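Local coordinates for protein putative sugar phosphate isomerase (Acidithiobacillus ferrooxidans, PDB 3L2H) that probably binds a metal ion and may isomerise a sugar phosphate, as a member of the cupin superfamily, at residues 129-132 with 137-140; 68-73 with 103-108. All coordinates share one frame; numbering follows the deposited sequence.

Contact 1: 129-132 with 137-140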
ATOM      1  N   VAL B 129       5.223  11.309 -13.122  1.00 16.76           N
ATOM      2  CA  VAL B 129       5.244  11.104 -14.552  1.00 16.84           C
ATOM      3  C   VAL B 129       6.126  12.140 -15.194  1.00 16.93           C
ATOM      4  O   VAL B 129       5.958  13.337 -14.931  1.00 16.10           O
ATOM      5  CB  VAL B 129       3.852  11.190 -15.166  1.00 17.57           C
ATOM      6  CG1 VAL B 129       3.934  10.884 -16.709  1.00 17.69           C
ATOM      7  CG2 VAL B 129       2.866  10.271 -14.425  1.00 18.28           C
ATOM      8  N   ASP B 130       7.043  11.697 -16.058  1.00 16.03           N
ATOM      9  CA  ASP B 130       7.921  12.604 -16.764  1.00 16.73           C
ATOM     10  C   ASP B 130       7.411  12.826 -18.166  1.00 17.24           C
ATOM     11  O   ASP B 130       6.965  11.886 -18.817  1.00 15.51           O
ATOM     12  CB  ASP B 130       9.335  12.085 -16.851  1.00 16.43           C
ATOM     13  CG  ASP B 130      10.072  12.206 -15.538  1.00 18.19           C
ATOM     14  OD1 ASP B 130       9.699  13.108 -14.759  1.00 17.87           O
ATOM     15  OD2 ASP B 130      10.950  11.358 -15.251  1.00 18.66           O
ATOM     16  N   TYR B 131       7.438  14.092 -18.587  1.00 17.16           N
ATOM     17  CA  TYR B 131       7.149  14.472 -19.974  1.00 17.16           C
ATOM     18  C   TYR B 131       8.425  15.051 -20.578  1.00 17.26           C
ATOM     19  O   TYR B 131       8.605  16.274 -20.629  1.00 19.00           O
ATOM     20  CB  TYR B 131       5.988  15.454 -20.026  1.00 17.00           C
ATOM     21  CG  TYR B 131       4.720  14.914 -19.432  1.00 17.47           C
ATOM     22  CD1 TYR B 131       3.940  14.010 -20.117  1.00 17.34           C
ATOM     23  CD2 TYR B 131       4.317  15.302 -18.173  1.00 18.41           C
ATOM     24  CE1 TYR B 131       2.776  13.515 -19.588  1.00 17.88           C
ATOM     25  CE2 TYR B 131       3.150  14.801 -17.613  1.00 19.32           C
ATOM     26  CZ  TYR B 131       2.376  13.932 -18.331  1.00 19.74           C
ATOM     27  OH  TYR B 131       1.221  13.425 -17.765  1.00 22.58           O
ATOM     28  N   PRO B 132       9.325  14.179 -21.030  1.00 18.15           N
ATOM     29  CA  PRO B 132      10.657  14.696 -21.400  1.00 17.52           C
ATOM     30  C   PRO B 132      10.644  15.775 -22.503  1.00 16.99           C
ATOM     31  O   PRO B 132      11.479  16.686 -22.457  1.00 17.33           O
ATOM     32  CB  PRO B 132      11.419  13.455 -21.854  1.00 17.77           C
ATOM     33  CG  PRO B 132      10.666  12.252 -21.241  1.00 18.16           C
ATOM     34  CD  PRO B 132       9.231  12.698 -21.099  1.00 17.61           C
ATOM     35  N   ARG B 137       8.075  17.456 -15.049  1.00 14.84           N
ATOM     36  CA  ARG B 137       7.821  16.318 -14.196  1.00 15.81           C
ATOM     37  C   ARG B 137       6.533  16.616 -13.458  1.00 16.17           C
ATOM     38  O   ARG B 137       6.372  17.706 -12.895  1.00 16.12           O
ATOM     39  CB  ARG B 137       8.953  16.104 -13.198  1.00 16.05           C
ATOM     40  CG  ARG B 137       8.670  14.970 -12.192  1.00 17.17           C
ATOM     41  CD  ARG B 137       9.938  14.492 -11.497  1.00 16.95           C
ATOM     42  NE  ARG B 137      10.724  13.660 -12.386  1.00 17.69           N
ATOM     43  CZ  ARG B 137      11.871  13.092 -12.045  1.00 17.75           C
ATOM     44  NH1 ARG B 137      12.359  13.249 -10.811  1.00 18.89           N
ATOM     45  NH2 ARG B 137      12.521  12.344 -12.911  1.00 18.09           N
ATOM     46  N   LEU B 138       5.631  15.642 -13.463  1.00 15.43           N
ATOM     47  CA  LEU B 138       4.388  15.732 -12.700  1.00 16.13           C
ATOM     48  C   LEU B 138       4.447  14.826 -11.460  1.00 16.59           C
ATOM     49  O   LEU B 138       4.704  13.660 -11.597  1.00 16.67           O
ATOM     50  CB  LEU B 138       3.226  15.283 -13.547  1.00 17.21           C
ATOM     51  CG  LEU B 138       1.869  15.131 -12.847  1.00 18.07           C
ATOM     52  CD1 LEU B 138       1.324  16.466 -12.423  1.00 17.45           C
ATOM     53  CD2 LEU B 138       0.892  14.392 -13.779  1.00 18.17           C
ATOM     54  N   TYR B 139       4.177  15.386 -10.282  1.00 16.30           N
ATOM     55  CA  TYR B 139       4.097  14.625  -9.071  1.00 15.70           C
ATOM     56  C   TYR B 139       2.615  14.611  -8.750  1.00 16.52           C
ATOM     57  O   TYR B 139       2.016  15.686  -8.619  1.00 16.40           O
ATOM     58  CB  TYR B 139       4.840  15.313  -7.948  1.00 15.41           C
ATOM     59  CG  TYR B 139       6.304  15.562  -8.168  1.00 15.15           C
ATOM     60  CD1 TYR B 139       7.256  14.617  -7.815  1.00 15.32           C
ATOM     61  CD2 TYR B 139       6.737  16.769  -8.697  1.00 15.00           C
ATOM     62  CE1 TYR B 139       8.640  14.897  -8.023  1.00 15.03           C
ATOM     63  CE2 TYR B 139       8.053  17.030  -8.926  1.00 14.79           C
ATOM     64  CZ  TYR B 139       9.015  16.092  -8.543  1.00 14.76           C
ATOM     65  OH  TYR B 139      10.321  16.420  -8.747  1.00 14.66           O
ATOM     66  N   ARG B 140       2.007  13.418  -8.706  1.00 16.25           N
ATOM     67  CA  ARG B 140       0.597  13.314  -8.393  1.00 16.83           C
ATOM     68  C   ARG B 140       0.463  12.554  -7.081  1.00 15.98           C
ATOM     69  O   ARG B 140       0.911  11.437  -6.962  1.00 15.25           O
ATOM     70  CB  ARG B 140      -0.177  12.621  -9.509  1.00 17.54           C
ATOM     71  CG  ARG B 140      -1.675  12.662  -9.243  1.00 18.37           C
ATOM     72  CD  ARG B 140      -2.502  11.991 -10.366  1.00 20.01           C
ATOM     73  NE  ARG B 140      -2.023  10.692 -10.765  1.00 20.21           N
ATOM     74  CZ  ARG B 140      -2.200   9.590 -10.054  1.00 21.85           C
ATOM     75  NH1 ARG B 140      -2.796   9.649  -8.876  1.00 22.75           N
ATOM     76  NH2 ARG B 140      -1.693   8.440 -10.474  1.00 22.78           N
TER
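V129 and L138 face each other as an antiparallel hydrogen-bonded pair, and D130 with R137 follows as a non-hydrogen-bonded pair whose CA atoms are 4.5 Å apart. Both pairs belong to the beta hairpin 126-131/136-141, within which 129-131 and 137-140 run antiparallel at 159°. The hydrogen-bonded pair is closed in both directions: V129 N reaches L138 O at 2.8 Å, and L138 N returns the bond to V129 O.

Such a hairpin illustrates how one cross-strand pair can carry charge while the neighbouring pair, on the opposite face, is apolar. In the charged pair D130 and R137 lie side by side, pointing the same way. The guanidinium meets the carboxylate side-on, with NE of R137 on OD1 of D130 at 2.6 Å and NH2 of R137 on OD2 of D130 at 3.0 Å; the first bond is nearly straight, and the two planes are only 17° apart. A bend at chi3 (-76°) turns the end of the otherwise extended R137 chain back onto its partner. H66 NE2 also binds D130 OD2, while NH1 of R137 crosses to E144 and N146 of a second subunit. A methionine in place of R137 would probably leave OD1 of D130 lacking its mate and the carboxylate held by H66 but no longer clamped flat, and remove the ionic tie to E144 of that subunit.

On the opposite face, V129 and L138 approach through their CB atoms. V129 CG1 lies over one face of the Y131 ring, offset toward the rim. The edge of the same ring receives L138, whose CB comes within 4.1 Å of CE2 of Y131.

Contact 2: 68-73 with 103-108. With EDO (1,2-ethanediol), chain N.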
ATOM      1  N   GLU B  68       3.127   3.753 -11.763  1.00 16.41           N
ATOM      2  CA  GLU B  68       2.044   3.033 -12.445  1.00 17.35           C
ATOM      3  C   GLU B  68       2.515   2.285 -13.700  1.00 18.14           C
ATOM      4  O   GLU B  68       3.167   2.869 -14.576  1.00 18.91           O
ATOM      5  CB  GLU B  68       0.904   3.964 -12.854  1.00 17.58           C
ATOM      6  CG  GLU B  68       0.034   4.530 -11.719  1.00 18.02           C
ATOM      7  CD  GLU B  68      -1.107   5.407 -12.206  1.00 19.01           C
ATOM      8  OE1 GLU B  68      -1.197   5.676 -13.429  1.00 19.21           O
ATOM      9  OE2 GLU B  68      -1.975   5.828 -11.372  1.00 19.86           O
ATOM     10  N   GLU B  69       2.211   0.984 -13.770  1.00 16.56           N
ATOM     11  CA  GLU B  69       2.389   0.222 -14.995  1.00 15.90           C
ATOM     12  C   GLU B  69       1.310   0.571 -16.024  1.00 16.21           C
ATOM     13  O   GLU B  69       0.210   0.997 -15.677  1.00 15.66           O
ATOM     14  CB  GLU B  69       2.372  -1.296 -14.681  1.00 16.30           C
ATOM     15  CG  GLU B  69       3.644  -1.664 -13.913  1.00 17.85           C
ATOM     16  CD  GLU B  69       3.774  -3.129 -13.632  1.00 18.02           C
ATOM     17  OE1 GLU B  69       2.740  -3.810 -13.669  1.00 17.48           O
ATOM     18  OE2 GLU B  69       4.916  -3.566 -13.355  1.00 18.35           O
ATOM     19  N   GLU B  70       1.626   0.367 -17.301  1.00 15.34           N
ATOM     20  CA  GLU B  70       0.723   0.690 -18.389  1.00 17.29           C
ATOM     21  C   GLU B  70       0.972  -0.355 -19.479  1.00 16.46           C
ATOM     22  O   GLU B  70       2.098  -0.830 -19.598  1.00 16.29           O
ATOM     23  CB  GLU B  70       1.064   2.099 -18.902  1.00 20.09           C
ATOM     24  CG  GLU B  70       0.267   2.607 -19.987  1.00 24.07           C
ATOM     25  CD  GLU B  70       0.489   4.109 -20.218  1.00 25.51           C
ATOM     26  OE1 GLU B  70       1.625   4.662 -20.064  1.00 26.93           O
ATOM     27  OE2 GLU B  70      -0.522   4.716 -20.541  1.00 28.60           O
ATOM     28  N   ALA B  71      -0.037  -0.661 -20.288  1.00 14.97           N
ATOM     29  CA  ALA B  71       0.130  -1.550 -21.427  1.00 14.84           C
ATOM     30  C   ALA B  71      -0.886  -1.231 -22.513  1.00 14.88           C
ATOM     31  O   ALA B  71      -1.925  -0.616 -22.237  1.00 14.99           O
ATOM     32  CB  ALA B  71      -0.002  -3.023 -20.995  1.00 14.36           C
ATOM     33  N   VAL B  72      -0.593  -1.671 -23.743  1.00 14.97           N
ATOM     34  CA  VAL B  72      -1.443  -1.411 -24.904  1.00 15.41           C
ATOM     35  C   VAL B  72      -1.616  -2.683 -25.699  1.00 15.24           C
ATOM     36  O   VAL B  72      -0.646  -3.405 -25.923  1.00 15.92           O
ATOM     37  CB  VAL B  72      -0.872  -0.317 -25.821  1.00 15.46           C
ATOM     38  CG1 VAL B  72      -1.823  -0.073 -27.030  1.00 15.41           C
ATOM     39  CG2 VAL B  72      -0.605   1.003 -25.057  1.00 15.19           C
ATOM     40  N   TYR B  73      -2.847  -3.003 -26.107  1.00 15.95           N
ATOM     41  CA  TYR B  73      -3.105  -4.169 -26.970  1.00 15.95           C
ATOM     42  C   TYR B  73      -3.844  -3.677 -28.204  1.00 16.07           C
ATOM     43  O   TYR B  73      -4.881  -3.018 -28.101  1.00 17.25           O
ATOM     44  CB  TYR B  73      -3.864  -5.294 -26.238  1.00 16.37           C
ATOM     45  CG  TYR B  73      -4.053  -6.568 -27.061  1.00 16.81           C
ATOM     46  CD1 TYR B  73      -3.081  -7.546 -27.062  1.00 17.47           C
ATOM     47  CD2 TYR B  73      -5.186  -6.788 -27.828  1.00 17.15           C
ATOM     48  CE1 TYR B  73      -3.212  -8.718 -27.802  1.00 18.21           C
ATOM     49  CE2 TYR B  73      -5.319  -7.970 -28.593  1.00 18.56           C
ATOM     50  CZ  TYR B  73      -4.324  -8.928 -28.567  1.00 17.47           C
ATOM     51  OH  TYR B  73      -4.410 -10.124 -29.254  1.00 18.49           O
ATOM     52  N   ALA B 103      10.694   2.837 -20.006  1.00 19.06           N
ATOM     53  CA  ALA B 103      10.863   3.537 -21.266  1.00 18.28           C
ATOM     54  C   ALA B 103       9.772   4.593 -21.468  1.00 17.50           C
ATOM     55  O   ALA B 103       8.587   4.290 -21.301  1.00 18.56           O
ATOM     56  CB  ALA B 103      10.822   2.547 -22.401  1.00 17.69           C
ATOM     57  N   ALA B 104      10.161   5.813 -21.819  1.00 16.54           N
ATOM     58  CA  ALA B 104       9.191   6.832 -22.254  1.00 15.92           C
ATOM     59  C   ALA B 104       8.603   6.398 -23.598  1.00 15.38           C
ATOM     60  O   ALA B 104       9.314   5.838 -24.428  1.00 14.80           O
ATOM     61  CB  ALA B 104       9.875   8.210 -22.362  1.00 15.84           C
ATOM     62  N   HIS B 105       7.329   6.663 -23.824  1.00 16.11           N
ATOM     63  CA  HIS B 105       6.700   6.304 -25.074  1.00 16.31           C
ATOM     64  C   HIS B 105       5.557   7.192 -25.471  1.00 16.45           C
ATOM     65  O   HIS B 105       4.959   7.889 -24.640  1.00 17.27           O
ATOM     66  CB  HIS B 105       6.146   4.854 -24.987  1.00 17.16           C
ATOM     67  CG  HIS B 105       4.710   4.779 -24.596  1.00 17.43           C
ATOM     68  ND1 HIS B 105       4.293   4.776 -23.285  1.00 18.11           N
ATOM     69  CD2 HIS B 105       3.583   4.717 -25.356  1.00 18.51           C
ATOM     70  CE1 HIS B 105       2.965   4.727 -23.255  1.00 19.53           C
ATOM     71  NE2 HIS B 105       2.512   4.670 -24.503  1.00 18.89           N
ATOM     72  N   SER B 106       5.244   7.115 -26.761  1.00 16.77           N
ATOM     73  CA  SER B 106       4.005   7.588 -27.313  1.00 18.23           C
ATOM     74  C   SER B 106       3.696   6.735 -28.558  1.00 17.92           C
ATOM     75  O   SER B 106       4.558   6.060 -29.084  1.00 18.10           O
ATOM     76  CB  SER B 106       4.040   9.084 -27.668  1.00 18.40           C
ATOM     77  OG  SER B 106       5.087   9.368 -28.593  1.00 20.73           O
ATOM     78  N   ILE B 107       2.442   6.766 -28.987  1.00 17.84           N
ATOM     79  CA  ILE B 107       1.998   6.113 -30.206  1.00 17.09           C
ATOM     80  C   ILE B 107       1.344   7.137 -31.138  1.00 17.63           C
ATOM     81  O   ILE B 107       0.554   7.987 -30.687  1.00 17.16           O
ATOM     82  CB  ILE B 107       0.975   4.997 -29.899  1.00 16.76           C
ATOM     83  CG1 ILE B 107       1.655   3.825 -29.191  1.00 16.66           C
ATOM     84  CG2 ILE B 107       0.262   4.469 -31.190  1.00 16.72           C
ATOM     85  CD1 ILE B 107       0.694   2.886 -28.409  1.00 16.47           C
ATOM     86  N   SER B 108       1.726   7.071 -32.417  0.50 17.11           N
ATOM     87  CA  SER B 108       1.146   7.870 -33.480  0.50 17.82           C
ATOM     88  C   SER B 108       0.360   6.976 -34.428  0.50 17.50           C
ATOM     89  O   SER B 108       0.722   5.815 -34.646  0.50 16.85           O
ATOM     90  CB  SER B 108       2.235   8.571 -34.295  0.50 18.15           C
ATOM     91  OG  SER B 108       2.932   9.546 -33.532  0.50 18.84           O
TER
HETATM   92  C1  EDO N 165      -1.424   5.599 -23.702  1.00 29.66           C
HETATM   93  O1  EDO N 165      -0.512   5.997 -22.655  1.00 29.55           O
HETATM   94  C2  EDO N 165      -0.749   4.652 -24.664  1.00 29.06           C
HETATM   95  O2  EDO N 165       0.105   5.439 -25.523  1.00 28.94           O
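Polar groups of E70 and H105 meet near one end of this contact, and apolar ones of V72 and I107 near the other, where two strands face each other across the interior of the cupin beta barrel. The CA atoms of V72 and I107 are 9.8 Å apart, and side chains and a bound 1,2-ethanediol bridge the span.

In the polar part, OE1 of E70 comes to 3.5 Å from CE1 of H105, at the ring's edge and near its plane, with the carboxylate turned 80° from the imidazole. The E70 chain is extended, CG anti to the backbone N (chi1 -180°), which carries the carboxylate across the interior. H63 NE2 holds the same OE1. H63, E70 and H105 fall where cupins typically place their histidine and glutamate metal ligands, so this pocket is probably the metal and active site.

Here a diol, probably from the crystallisation liquor, occupies it. Its O1 donates a very short bond of 2.5 Å to OE2 of E70, and its O2 pairs with NE2 of H105 at 2.7 Å. S59 OG is a further partner.

Apolar contact follows: CG2 of V72 and CD1 of I107 reach toward each other, tip to tip, at 4.1 Å. V72 CG2 also lies 3.7 Å from C2 of the diol.

Around this pair, V72 packs against V96 of strand 95-98 and C117 of strand 115-122. H105 and I107 rest on L81 of strand 79-83 in their own sheet, while F98 of strand 95-98, next to strand 70-76, stacks on the H105 ring and ties the two sheets together.

Contact 2 spans the barrel interior, whereas contact 1 is a neighbouring-strand pair in the hairpin 126-131/136-141, their centres about 14 Å apart. They nevertheless touch: NH2 of R140 in 137-140 forms a salt bridge with OE2 of E68 in 68-73 at 2.8 Å, and CG of P132 packs on CB of A104. A further link is H63, whose NE2 serves contact 2 and which also touches the Y131 side chain of contact 1. The diol marks what is probably the metal-binding pocket, lined by contact 2; contact 1 is directed instead toward a second subunit, while 68-73 meets a third through E69.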